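Local coordinates for UPF0255 protein frsA (Vibrio vulnificus, PDB 4I4C) that probably hydrolyses carboxylic esters as a serine esterase of the alpha/beta-hydrolase clan, and does not appear to be a cofactor-independent pyruvate decarboxylase, at residues L171-E176 and Q249-E254; H183-N188 and D208-F213; P194-S199 and H220-L225; S204-M209 and T226-S231; E242-L247 and G275-R280. One frame throughout, in Å; residues are numbered along the deposited sequence.

Contact 1 (L171-E176 and Q249-E254); sequences LEIPFE and QAVLNE
I173 reaches from the edge strand 167-175 onto helix 246-254, one of the helices packed against the central sheet of this alpha/beta-hydrolase fold. CG1, CG2 and CD1 of I173 all touch the aliphatic part of E254, and I173 CD1 also comes to 3.9 Å from V251 CG2, those two side chains crossing at about a right angle. In E254, chi1 of -175° sets CG anti to the backbone N, against I173, and the bend at chi2 (68°) turns the carboxylate so that E254 OE1 comes to 3.9 Å from I173 CG2. A glutamate suits the border of such a patch because its methylenes are apolar while its carboxylate can stay at the rim. No hydrogen bond spans the pair; the strand and helix axes approach to 9.2 Å at closest, with their directions 113° apart. Strand 178-186 backs this patch, with I180 touching F175, A250 and V251. Two residues on from I173, F175 swings CG anti to its backbone N and meets A250 obliquely. The small alanine lets the ring lie near the helix, A250 CB standing 3.7 Å from F175 CD1.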
# COMPACT_ATOMS: atom_id res chain seq x y z
N LEU A 171 16.88 3.50 -6.18
CA LEU A 171 17.19 4.83 -6.68
C LEU A 171 16.87 5.92 -5.65
O LEU A 171 15.92 5.82 -4.87
CB LEU A 171 16.41 5.12 -7.97
CG LEU A 171 16.20 3.93 -8.90
CD1 LEU A 171 15.23 4.29 -10.02
CD2 LEU A 171 17.53 3.42 -9.47
N GLU A 172 17.70 6.96 -5.66
CA GLU A 172 17.48 8.14 -4.82
C GLU A 172 17.42 9.37 -5.73
O GLU A 172 18.42 9.79 -6.30
CB GLU A 172 18.58 8.29 -3.77
CG GLU A 172 18.56 7.21 -2.70
CD GLU A 172 19.55 7.47 -1.56
OE1 GLU A 172 20.53 8.21 -1.77
OE2 GLU A 172 19.32 6.93 -0.46
N ILE A 173 16.22 9.92 -5.84
CA ILE A 173 15.93 10.98 -6.78
C ILE A 173 15.68 12.27 -6.03
O ILE A 173 14.67 12.40 -5.33
CB ILE A 173 14.69 10.61 -7.58
CG1 ILE A 173 14.92 9.27 -8.29
CG2 ILE A 173 14.34 11.71 -8.57
CD1 ILE A 173 13.68 8.65 -8.85
N PRO A 174 16.59 13.24 -6.16
CA PRO A 174 16.39 14.54 -5.52
C PRO A 174 15.07 15.20 -5.91
O PRO A 174 14.65 15.13 -7.06
CB PRO A 174 17.59 15.38 -6.01
CG PRO A 174 18.23 14.56 -7.11
CD PRO A 174 17.93 13.14 -6.77
N PHE A 175 14.43 15.82 -4.92
CA PHE A 175 13.19 16.55 -5.09
C PHE A 175 12.93 17.28 -3.78
O PHE A 175 12.82 16.66 -2.73
CB PHE A 175 12.03 15.59 -5.43
CG PHE A 175 10.69 16.26 -5.62
CD1 PHE A 175 10.42 17.02 -6.76
CD2 PHE A 175 9.69 16.14 -4.66
CE1 PHE A 175 9.19 17.63 -6.94
CE2 PHE A 175 8.45 16.74 -4.84
CZ PHE A 175 8.20 17.50 -5.98
N GLU A 176 12.89 18.61 -3.84
CA GLU A 176 12.59 19.45 -2.68
C GLU A 176 13.49 19.22 -1.46
O GLU A 176 12.99 19.04 -0.35
CB GLU A 176 11.12 19.30 -2.26
CG GLU A 176 10.13 19.67 -3.35
CD GLU A 176 8.74 19.89 -2.79
OE1 GLU A 176 8.48 21.01 -2.28
OE2 GLU A 176 7.92 18.96 -2.85
N GLN A 249 5.48 12.32 -10.34
CA GLN A 249 5.77 13.16 -11.49
C GLN A 249 7.28 13.34 -11.60
O GLN A 249 7.85 13.29 -12.69
CB GLN A 249 5.09 14.51 -11.34
CG GLN A 249 5.43 15.48 -12.44
CD GLN A 249 4.25 16.33 -12.81
OE1 GLN A 249 3.58 16.89 -11.93
NE2 GLN A 249 3.96 16.41 -14.10
N ALA A 250 7.91 13.52 -10.44
CA ALA A 250 9.35 13.69 -10.37
C ALA A 250 10.05 12.39 -10.73
O ALA A 250 11.08 12.40 -11.39
CB ALA A 250 9.79 14.17 -8.97
N VAL A 251 9.49 11.27 -10.29
CA VAL A 251 10.06 9.97 -10.64
C VAL A 251 9.88 9.74 -12.15
O VAL A 251 10.77 9.21 -12.81
CB VAL A 251 9.42 8.81 -9.84
CG1 VAL A 251 9.87 7.48 -10.40
CG2 VAL A 251 9.80 8.90 -8.35
N LEU A 252 8.73 10.15 -12.69
CA LEU A 252 8.49 10.06 -14.13
C LEU A 252 9.50 10.89 -14.91
O LEU A 252 10.13 10.41 -15.86
CB LEU A 252 7.06 10.48 -14.48
CG LEU A 252 6.64 10.56 -15.95
CD1 LEU A 252 6.74 9.22 -16.66
CD2 LEU A 252 5.22 11.11 -16.07
N ASN A 253 9.68 12.14 -14.49
CA ASN A 253 10.63 13.03 -15.16
C ASN A 253 12.07 12.55 -15.04
O ASN A 253 12.92 12.92 -15.85
CB ASN A 253 10.51 14.46 -14.63
CG ASN A 253 9.18 15.09 -14.98
OD1 ASN A 253 8.51 14.67 -15.92
ND2 ASN A 253 8.79 16.11 -14.21
N GLU A 254 12.35 11.73 -14.03
CA GLU A 254 13.68 11.18 -13.84
C GLU A 254 13.99 10.00 -14.79
O GLU A 254 15.16 9.71 -15.07
CB GLU A 254 13.88 10.76 -12.38
CG GLU A 254 15.28 10.27 -12.06
CD GLU A 254 16.31 11.38 -12.14
OE1 GLU A 254 15.92 12.56 -12.01
OE2 GLU A 254 17.51 11.08 -12.31

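Contact 2 (H183-N188 and D208-F213); sequences HLHLTN and DMWRLF
With chi1 at -52°, H185 sets its imidazole beside the backbone N, and F213, with CG anti to its own N (chi1 172°), drives its phenyl ring under the histidine's CB. The result is a CH-pi contact: H185 CB stands 3.6 Å from the centroid of the F213 ring, almost on the ring normal. The imidazole itself is oblique to the phenyl, the two planes 44° apart. The rim of F213 follows the strand backbone, CE1 lying 3.4 Å from H185 O and CZ 3.7 Å from L186 C. At the same ring's edge, near its plane, sits T187 N, and T187 CG2 lies 4.1 Å from F213 CZ. W210, one turn earlier in the helix, approaches from another direction, its CZ3 edge 3.9 Å from H185 CD2. A phenylalanine suits this place, since its flat apolar face can take a methylene without asking for a polar partner. Histidine suits its own: CB packs on the phenyl face while ND1 and NE2 reach M224 O and Y157 OH. M209, the N-cap residue of helix 210-217, and L212 line a pocket holding a polyether. The helix thus rests against strand 178-186 on one side of the sheet, with F126 stacking on W210, Y166 meeting F213 edge-to-face and M224 of strand 223-226 also touching F213.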
# COMPACT_ATOMS: atom_id res chain seq x y z
N HIS A 183 12.33 1.73 -5.86
CA HIS A 183 12.97 0.46 -6.18
C HIS A 183 12.65 0.01 -7.61
O HIS A 183 11.50 -0.27 -7.94
CB HIS A 183 12.57 -0.63 -5.18
CG HIS A 183 13.11 -0.43 -3.80
ND1 HIS A 183 12.60 0.51 -2.93
CD2 HIS A 183 14.13 -1.03 -3.15
CE1 HIS A 183 13.27 0.46 -1.79
NE2 HIS A 183 14.21 -0.47 -1.90
N LEU A 184 13.69 -0.09 -8.43
CA LEU A 184 13.55 -0.51 -9.82
C LEU A 184 13.87 -1.99 -9.96
O LEU A 184 14.99 -2.42 -9.72
CB LEU A 184 14.48 0.31 -10.72
CG LEU A 184 14.49 0.01 -12.22
CD1 LEU A 184 13.13 0.31 -12.87
CD2 LEU A 184 15.61 0.81 -12.91
N HIS A 185 12.86 -2.77 -10.34
CA HIS A 185 13.00 -4.21 -10.52
C HIS A 185 13.10 -4.52 -12.01
O HIS A 185 12.18 -4.22 -12.77
CB HIS A 185 11.76 -4.92 -9.97
CG HIS A 185 11.42 -4.53 -8.56
ND1 HIS A 185 11.01 -3.27 -8.22
CD2 HIS A 185 11.45 -5.25 -7.42
CE1 HIS A 185 10.79 -3.22 -6.91
NE2 HIS A 185 11.05 -4.41 -6.41
N LEU A 186 14.20 -5.13 -12.43
CA LEU A 186 14.39 -5.48 -13.84
C LEU A 186 14.61 -6.97 -14.03
O LEU A 186 15.22 -7.62 -13.19
CB LEU A 186 15.58 -4.70 -14.39
CG LEU A 186 15.50 -3.19 -14.20
CD1 LEU A 186 16.85 -2.66 -13.79
CD2 LEU A 186 15.01 -2.52 -15.49
N THR A 187 14.12 -7.53 -15.13
CA THR A 187 14.37 -8.94 -15.45
C THR A 187 15.82 -9.12 -15.87
O THR A 187 16.45 -10.16 -15.58
CB THR A 187 13.47 -9.44 -16.58
OG1 THR A 187 13.63 -8.58 -17.72
CG2 THR A 187 12.01 -9.41 -16.15
N ASN A 188 16.34 -8.10 -16.54
CA ASN A 188 17.73 -8.05 -16.98
C ASN A 188 18.02 -6.63 -17.44
O ASN A 188 17.15 -5.76 -17.39
CB ASN A 188 17.99 -9.04 -18.13
CG ASN A 188 17.07 -8.83 -19.31
OD1 ASN A 188 17.13 -7.81 -19.98
ND2 ASN A 188 16.22 -9.82 -19.58
N ASP A 208 5.96 -4.17 -0.52
CA ASP A 208 4.93 -5.19 -0.31
C ASP A 208 4.39 -5.78 -1.62
O ASP A 208 3.37 -6.46 -1.60
CB ASP A 208 3.73 -4.63 0.50
CG ASP A 208 4.10 -4.21 1.91
OD1 ASP A 208 5.24 -4.49 2.34
OD2 ASP A 208 3.25 -3.60 2.60
N MET A 209 5.07 -5.54 -2.74
CA MET A 209 4.52 -5.91 -4.05
C MET A 209 5.46 -6.73 -4.92
O MET A 209 5.33 -6.73 -6.15
CB MET A 209 4.09 -4.65 -4.80
CG MET A 209 2.95 -3.91 -4.12
SD MET A 209 2.67 -2.24 -4.75
CE MET A 209 4.20 -1.41 -4.27
N TRP A 210 6.42 -7.41 -4.28
CA TRP A 210 7.36 -8.28 -4.96
C TRP A 210 6.70 -9.28 -5.91
O TRP A 210 7.19 -9.51 -7.01
CB TRP A 210 8.25 -9.02 -3.96
CG TRP A 210 9.00 -10.13 -4.62
CD1 TRP A 210 8.79 -11.47 -4.47
CD2 TRP A 210 10.05 -9.99 -5.58
NE1 TRP A 210 9.66 -12.17 -5.26
CE2 TRP A 210 10.44 -11.29 -5.96
CE3 TRP A 210 10.70 -8.89 -6.15
CZ2 TRP A 210 11.46 -11.52 -6.89
CZ3 TRP A 210 11.71 -9.13 -7.08
CH2 TRP A 210 12.08 -10.43 -7.43
N ARG A 211 5.57 -9.87 -5.52
CA ARG A 211 4.90 -10.86 -6.37
C ARG A 211 4.22 -10.23 -7.59
O ARG A 211 3.92 -10.92 -8.57
CB ARG A 211 3.92 -11.70 -5.55
CG ARG A 211 4.59 -12.46 -4.41
CD ARG A 211 4.10 -13.90 -4.27
NE ARG A 211 4.98 -14.68 -3.39
CZ ARG A 211 4.78 -15.94 -3.01
NH1 ARG A 211 3.70 -16.60 -3.44
NH2 ARG A 211 5.65 -16.54 -2.21
N LEU A 212 3.95 -8.93 -7.52
CA LEU A 212 3.39 -8.23 -8.68
C LEU A 212 4.41 -8.32 -9.81
O LEU A 212 4.06 -8.66 -10.95
CB LEU A 212 3.10 -6.77 -8.36
CG LEU A 212 2.62 -5.93 -9.52
CD1 LEU A 212 1.39 -6.59 -10.14
CD2 LEU A 212 2.32 -4.53 -9.01
N PHE A 213 5.67 -8.03 -9.49
CA PHE A 213 6.77 -8.17 -10.44
C PHE A 213 7.09 -9.63 -10.76
O PHE A 213 7.14 -10.02 -11.92
CB PHE A 213 8.03 -7.46 -9.91
CG PHE A 213 9.27 -7.70 -10.75
CD1 PHE A 213 9.46 -7.03 -11.95
CD2 PHE A 213 10.25 -8.59 -10.33
CE1 PHE A 213 10.60 -7.24 -12.70
CE2 PHE A 213 11.39 -8.81 -11.09
CZ PHE A 213 11.56 -8.13 -12.27

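Contact 3 (P194-S199 and H220-L225); sequences PVVIVS and HDIAML
P194-S199 and H220-L225 run parallel, their strand axes 4.7 Å apart at 27°, and four backbone bonds alternate between them in the usual parallel ladder: A223 N to P194 O, V196 N to A223 O, L225 N to V196 O and V198 N to L225 O. Weaker, longer CA-H...O contacts add to these, as from V195 CA to A223 O at 3.3 Å. Side chains alternate between two faces. On one lie V195, A223, I197 and L225: V195 CG2, anti to the backbone N, meets A223 CB at 3.9 Å and L225 CB at 4.1 Å. On the other, the V198 and M224 side chains cross at a slant, V198 CG2 3.9 Å from M224 CG. Beta-branched valine and isoleucine favour the extended backbone, and the flexible methionine packs on F213 and L217 of helix 210-217. Just before strand 223-226, D221 has positive phi as the C-prime residue of a Schellman motif ending helix 210-217, and its OD1 bonds T187 OG1. Strand 193-199, helix 210-217 and strand 223-226 make a beta-alpha-beta crossover, the repeating element of the alpha/beta-hydrolase sheet.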
# COMPACT_ATOMS: atom_id res chain seq x y z
N PRO A 194 10.24 -1.73 -21.02
CA PRO A 194 9.05 -0.98 -20.62
C PRO A 194 8.93 -1.04 -19.11
O PRO A 194 9.43 -1.99 -18.49
CB PRO A 194 7.91 -1.75 -21.30
CG PRO A 194 8.46 -3.11 -21.53
CD PRO A 194 9.91 -2.92 -21.82
N VAL A 195 8.30 -0.03 -18.51
CA VAL A 195 8.30 0.07 -17.04
C VAL A 195 6.95 0.53 -16.52
O VAL A 195 6.27 1.34 -17.16
CB VAL A 195 9.43 1.03 -16.55
CG1 VAL A 195 9.21 2.46 -17.05
CG2 VAL A 195 9.57 1.00 -15.02
N VAL A 196 6.55 0.01 -15.37
CA VAL A 196 5.39 0.54 -14.70
C VAL A 196 5.78 1.11 -13.34
O VAL A 196 6.48 0.46 -12.57
CB VAL A 196 4.28 -0.52 -14.54
CG1 VAL A 196 3.71 -0.87 -15.89
CG2 VAL A 196 4.83 -1.76 -13.87
N ILE A 197 5.34 2.33 -13.06
CA ILE A 197 5.52 2.91 -11.75
C ILE A 197 4.33 2.44 -10.93
O ILE A 197 3.20 2.49 -11.41
CB ILE A 197 5.55 4.43 -11.80
CG1 ILE A 197 6.64 4.91 -12.77
CG2 ILE A 197 5.78 5.00 -10.39
CD1 ILE A 197 6.56 6.36 -13.15
N VAL A 198 4.59 1.96 -9.71
CA VAL A 198 3.54 1.32 -8.91
C VAL A 198 3.51 1.89 -7.51
O VAL A 198 4.55 1.97 -6.86
CB VAL A 198 3.77 -0.20 -8.83
CG1 VAL A 198 2.65 -0.86 -8.06
CG2 VAL A 198 3.89 -0.80 -10.23
N SER A 199 2.33 2.30 -7.03
CA SER A 199 2.16 2.70 -5.63
C SER A 199 0.95 2.04 -4.96
O SER A 199 -0.14 2.00 -5.54
CB SER A 199 2.06 4.22 -5.52
OG SER A 199 3.31 4.81 -5.82
N HIS A 220 6.75 -10.58 -18.83
CA HIS A 220 6.68 -9.76 -20.04
C HIS A 220 7.85 -8.79 -20.15
O HIS A 220 7.83 -7.86 -20.95
CB HIS A 220 5.37 -8.97 -20.06
CG HIS A 220 4.15 -9.83 -20.15
ND1 HIS A 220 3.43 -10.22 -19.04
CD2 HIS A 220 3.54 -10.39 -21.22
CE1 HIS A 220 2.42 -10.98 -19.42
NE2 HIS A 220 2.46 -11.10 -20.74
N ASP A 221 8.87 -9.02 -19.32
CA ASP A 221 10.03 -8.13 -19.24
C ASP A 221 9.66 -6.68 -18.91
O ASP A 221 10.41 -5.77 -19.21
CB ASP A 221 10.86 -8.20 -20.52
CG ASP A 221 11.54 -9.54 -20.69
OD1 ASP A 221 12.21 -10.01 -19.73
OD2 ASP A 221 11.41 -10.14 -21.77
N ILE A 222 8.51 -6.48 -18.28
CA ILE A 222 8.11 -5.17 -17.79
C ILE A 222 8.75 -4.88 -16.43
O ILE A 222 8.48 -5.57 -15.44
CB ILE A 222 6.58 -5.04 -17.67
CG1 ILE A 222 5.92 -5.23 -19.04
CG2 ILE A 222 6.19 -3.68 -17.06
CD1 ILE A 222 4.43 -5.11 -18.99
N ALA A 223 9.59 -3.86 -16.39
CA ALA A 223 10.21 -3.44 -15.15
C ALA A 223 9.19 -2.84 -14.19
O ALA A 223 8.23 -2.19 -14.61
CB ALA A 223 11.33 -2.44 -15.42
N MET A 224 9.40 -3.05 -12.90
CA MET A 224 8.53 -2.46 -11.91
C MET A 224 9.30 -1.45 -11.08
O MET A 224 10.38 -1.74 -10.60
CB MET A 224 7.91 -3.52 -11.00
CG MET A 224 7.11 -2.93 -9.85
SD MET A 224 6.22 -4.14 -8.86
CE MET A 224 7.50 -4.69 -7.74
N LEU A 225 8.74 -0.26 -10.92
CA LEU A 225 9.40 0.79 -10.17
C LEU A 225 8.47 1.20 -9.04
O LEU A 225 7.49 1.89 -9.28
CB LEU A 225 9.70 1.98 -11.07
CG LEU A 225 10.44 3.16 -10.44
CD1 LEU A 225 11.78 2.70 -9.89
CD2 LEU A 225 10.63 4.26 -11.47

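Contact 4 (S204-M209 and T226-S231); sequences SLQTDM and TVDMPS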
# COMPACT_ATOMS: atom_id res chain seq x y z
N SER A 204 0.36 0.50 3.29
CA SER A 204 1.29 -0.47 2.71
C SER A 204 2.67 0.16 2.63
O SER A 204 2.81 1.38 2.76
CB SER A 204 0.83 -0.87 1.30
OG SER A 204 -0.29 -1.75 1.32
N LEU A 205 3.69 -0.66 2.41
CA LEU A 205 5.02 -0.16 2.11
C LEU A 205 5.32 -0.55 0.67
O LEU A 205 4.75 -1.52 0.15
CB LEU A 205 6.07 -0.78 3.05
CG LEU A 205 5.91 -0.74 4.58
CD1 LEU A 205 7.04 -1.54 5.22
CD2 LEU A 205 5.89 0.68 5.15
N GLN A 206 6.22 0.18 0.02
CA GLN A 206 6.51 -0.06 -1.40
C GLN A 206 7.13 -1.44 -1.65
O GLN A 206 7.13 -1.95 -2.78
CB GLN A 206 7.40 1.05 -1.95
CG GLN A 206 8.78 1.14 -1.33
CD GLN A 206 9.64 2.11 -2.10
OE1 GLN A 206 10.20 1.76 -3.13
NE2 GLN A 206 9.73 3.35 -1.62
N THR A 207 7.63 -2.04 -0.58
CA THR A 207 8.28 -3.33 -0.65
C THR A 207 7.26 -4.49 -0.50
O THR A 207 7.64 -5.64 -0.40
CB THR A 207 9.43 -3.44 0.42
OG1 THR A 207 8.97 -2.93 1.67
CG2 THR A 207 10.65 -2.62 -0.00
N ASP A 208 5.96 -4.17 -0.52
CA ASP A 208 4.93 -5.19 -0.31
C ASP A 208 4.39 -5.78 -1.62
O ASP A 208 3.37 -6.46 -1.60
CB ASP A 208 3.73 -4.63 0.50
CG ASP A 208 4.10 -4.21 1.91
OD1 ASP A 208 5.24 -4.49 2.34
OD2 ASP A 208 3.25 -3.60 2.60
N MET A 209 5.07 -5.54 -2.74
CA MET A 209 4.52 -5.91 -4.05
C MET A 209 5.46 -6.73 -4.92
O MET A 209 5.33 -6.73 -6.15
CB MET A 209 4.09 -4.65 -4.80
CG MET A 209 2.95 -3.91 -4.12
SD MET A 209 2.67 -2.24 -4.75
CE MET A 209 4.20 -1.41 -4.27
N THR A 226 8.76 0.74 -7.82
CA THR A 226 7.88 1.04 -6.69
C THR A 226 8.18 2.40 -6.07
O THR A 226 9.33 2.84 -6.02
CB THR A 226 7.93 -0.06 -5.62
OG1 THR A 226 9.28 -0.21 -5.15
CG2 THR A 226 7.46 -1.39 -6.21
N VAL A 227 7.12 3.06 -5.60
CA VAL A 227 7.24 4.36 -4.97
C VAL A 227 6.24 4.43 -3.82
O VAL A 227 5.12 3.92 -3.94
CB VAL A 227 6.91 5.51 -5.97
CG1 VAL A 227 7.17 6.86 -5.32
CG2 VAL A 227 7.73 5.39 -7.26
N ASP A 228 6.65 5.04 -2.71
CA ASP A 228 5.77 5.38 -1.60
C ASP A 228 5.10 6.75 -1.78
O ASP A 228 5.78 7.75 -2.04
CB ASP A 228 6.56 5.39 -0.29
CG ASP A 228 6.92 3.99 0.21
OD1 ASP A 228 6.02 3.13 0.31
OD2 ASP A 228 8.12 3.75 0.49
N MET A 229 3.78 6.80 -1.63
CA MET A 229 3.02 8.05 -1.60
C MET A 229 3.60 8.98 -0.54
O MET A 229 4.20 8.51 0.42
CB MET A 229 1.56 7.77 -1.23
CG MET A 229 0.76 7.01 -2.26
SD MET A 229 0.29 8.12 -3.60
CE MET A 229 -1.03 9.04 -2.80
N PRO A 230 3.43 10.30 -0.71
CA PRO A 230 3.89 11.24 0.33
C PRO A 230 3.32 10.89 1.72
O PRO A 230 2.13 10.59 1.79
CB PRO A 230 3.35 12.59 -0.15
CG PRO A 230 3.24 12.45 -1.62
CD PRO A 230 2.90 11.00 -1.89
N SER A 231 4.17 10.91 2.75
CA SER A 231 3.86 10.61 4.17
C SER A 231 4.00 9.13 4.51
O SER A 231 3.96 8.75 5.69
CB SER A 231 2.46 11.10 4.59
OG SER A 231 1.46 10.26 4.04
O HOH W 1 3.71 2.32 0.11
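Q206 binds both T226 and D228, joining the loop after strand 193-199 of the alpha/beta-hydrolase sheet to the end of strand 223-226 and the loop beyond it. Hydrogen bonds dominate. Q206 NE2 gives a nearly straight bond of 2.7 Å (164°) to D228 OD2, which lies in the plane of the amide; the carboxylate is turned across it, so the donor arrives from above the carboxylate plane. The other end of the amide accepts: T226 OG1 donates to Q206 OE1 at 3.0 Å. The same oxygen receives H183 ND1. Two acceptors at NE2, D228 OD2 and T181 O, fix which way round the amide lies. Glutamine suits the place because one flat group can give and take at once. Its backbone N makes a weak bond to D228 OD1. The torsion chi1 of 64° places Q206 CG between N and the carbonyl carbon, and from there the chain runs extended to lie between T226 and D228. A water bridges the loops too, donating to S204 O at 3.0 Å and to D228 OD1. D228 OD2 also accepts from Y234 N. Apolar contact is slighter: M209, bent at chi3, brings its methyl back to T226. There the pocket residue and the threonine slide past each other, M209 CE resting 3.8 Å from T226 CG2.

Contact 5 (E242-L247 and G275-R280); sequences EDYSRL and GNAMVR
R280 leaves helix 273-284 toward the turn that leads into helix 246-254, two helices of the alpha/beta-hydrolase fold. R280 CB lies 3.9 Å from S245 CB. The chain then runs extended from CG to NE, carrying CD past S245 OG and over one face of the Y244 ring. NE bonds Q346, while the guanidinium lies with E242 O above one face, 3.4 Å from R280 CZ. At the tip, R280 NH2 has two partners: S245 OG in the guanidinium plane at 3.0 Å, and D243 OD1 in a salt bridge of 2.6 Å whose hydrogen bond is weak in angle (119°). Arginine suits this place because a long apolar stem ends in a group able to bind several acceptors. One turn back, A277 is small enough for Y244 to approach, Y244 CD2 standing 4.1 Å from A277 CB. The tyrosine hydroxyl, also bound to W341 O, receives N276 ND2, itself held by P298 O; N276 ND2 lies 3.2 Å from Y244 OH.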
# COMPACT_ATOMS: atom_id res chain seq x y z
N GLU A 242 -2.42 18.50 -1.44
CA GLU A 242 -3.44 18.29 -2.47
C GLU A 242 -2.81 17.85 -3.79
O GLU A 242 -3.44 17.16 -4.59
CB GLU A 242 -4.31 19.53 -2.66
CG GLU A 242 -5.71 19.20 -3.18
CD GLU A 242 -6.67 20.38 -3.12
OE1 GLU A 242 -6.53 21.22 -2.20
OE2 GLU A 242 -7.56 20.45 -3.99
N ASP A 243 -1.55 18.24 -3.99
CA ASP A 243 -0.76 17.75 -5.11
C ASP A 243 -0.01 16.49 -4.67
O ASP A 243 1.20 16.51 -4.47
CB ASP A 243 0.24 18.81 -5.57
CG ASP A 243 1.09 18.36 -6.73
OD1 ASP A 243 0.65 17.47 -7.48
OD2 ASP A 243 2.22 18.88 -6.87
N TYR A 244 -0.75 15.39 -4.50
CA TYR A 244 -0.17 14.19 -3.91
C TYR A 244 0.41 13.24 -4.97
O TYR A 244 0.86 12.15 -4.66
CB TYR A 244 -1.17 13.48 -2.98
CG TYR A 244 -2.54 13.18 -3.57
CD1 TYR A 244 -3.68 13.82 -3.08
CD2 TYR A 244 -2.69 12.25 -4.59
CE1 TYR A 244 -4.95 13.55 -3.63
CE2 TYR A 244 -3.95 11.97 -5.13
CZ TYR A 244 -5.08 12.62 -4.65
OH TYR A 244 -6.32 12.33 -5.19
N SER A 245 0.40 13.69 -6.23
CA SER A 245 1.00 12.92 -7.32
C SER A 245 2.43 13.43 -7.55
O SER A 245 3.18 12.88 -8.35
CB SER A 245 0.17 13.05 -8.60
OG SER A 245 -0.05 14.41 -8.95
N ARG A 246 2.75 14.49 -6.80
CA ARG A 246 4.03 15.20 -6.78
C ARG A 246 5.28 14.33 -7.00
O ARG A 246 6.11 14.63 -7.86
CB ARG A 246 4.16 15.84 -5.39
CG ARG A 246 4.83 17.17 -5.32
CD ARG A 246 4.31 17.96 -4.11
NE ARG A 246 5.02 17.67 -2.86
CZ ARG A 246 4.54 16.93 -1.86
NH1 ARG A 246 3.35 16.36 -1.97
NH2 ARG A 246 5.26 16.76 -0.75
N LEU A 247 5.42 13.29 -6.19
CA LEU A 247 6.64 12.50 -6.18
C LEU A 247 6.70 11.60 -7.41
O LEU A 247 7.77 11.37 -7.98
CB LEU A 247 6.72 11.67 -4.88
CG LEU A 247 6.58 12.38 -3.53
CD1 LEU A 247 6.79 11.40 -2.36
CD2 LEU A 247 7.53 13.55 -3.41
N GLY A 275 -3.94 4.60 -6.21
CA GLY A 275 -4.70 4.78 -7.44
C GLY A 275 -5.11 6.21 -7.77
O GLY A 275 -5.12 6.59 -8.93
N ASN A 276 -5.45 7.00 -6.76
CA ASN A 276 -5.74 8.41 -6.99
C ASN A 276 -4.58 9.14 -7.62
O ASN A 276 -4.76 9.99 -8.49
CB ASN A 276 -6.05 9.13 -5.70
CG ASN A 276 -7.35 8.72 -5.13
OD1 ASN A 276 -7.70 7.54 -5.14
ND2 ASN A 276 -8.10 9.70 -4.62
N ALA A 277 -3.38 8.81 -7.15
CA ALA A 277 -2.17 9.49 -7.59
C ALA A 277 -1.86 9.18 -9.05
O ALA A 277 -1.37 10.05 -9.78
CB ALA A 277 -1.00 9.13 -6.70
N MET A 278 -2.12 7.94 -9.45
CA MET A 278 -1.85 7.52 -10.82
C MET A 278 -2.84 8.16 -11.79
O MET A 278 -2.48 8.50 -12.92
CB MET A 278 -1.90 5.99 -10.93
CG MET A 278 -0.89 5.26 -10.04
SD MET A 278 0.74 6.01 -10.21
CE MET A 278 0.88 6.82 -8.62
N VAL A 279 -4.09 8.32 -11.36
CA VAL A 279 -5.11 8.93 -12.22
C VAL A 279 -4.77 10.39 -12.40
O VAL A 279 -4.75 10.90 -13.51
CB VAL A 279 -6.51 8.89 -11.59
CG1 VAL A 279 -7.47 9.64 -12.48
CG2 VAL A 279 -7.00 7.48 -11.39
N ARG A 280 -4.50 11.05 -11.29
CA ARG A 280 -4.01 12.39 -11.28
C ARG A 280 -2.88 12.60 -12.25
O ARG A 280 -2.90 13.47 -13.06
CB ARG A 280 -3.53 12.74 -9.90
CG ARG A 280 -4.01 14.02 -9.43
CD ARG A 280 -3.23 14.51 -8.31
NE ARG A 280 -3.72 15.81 -7.93
CZ ARG A 280 -2.97 16.88 -7.96
NH1 ARG A 280 -3.42 18.05 -7.65
NH2 ARG A 280 -1.75 16.75 -8.33

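Overall arrangement
From the N terminus, strand 167-175 opens the loop that contact 1 closes on helix 246-254, and contacts 2, 3 and 4 are nested inside it. Contact 2 joins strand 178-186 to the start of helix 210-217; contact 3, closing the crossover between strands 193-199 and 223-226, crosses it. Contact 4 begins where contact 2 ends, sharing D208 and M209, and crosses contact 3. Contact 5 crosses contact 1, opening at 242-247 inside that loop and closing at 275-280 past its end; both use helix 246-254, and an E176-R246 salt bridge joins them. It follows contacts 2, 3 and 4 in series, and M229 packs on A277. Together they bind the sheet's first strands to three helices.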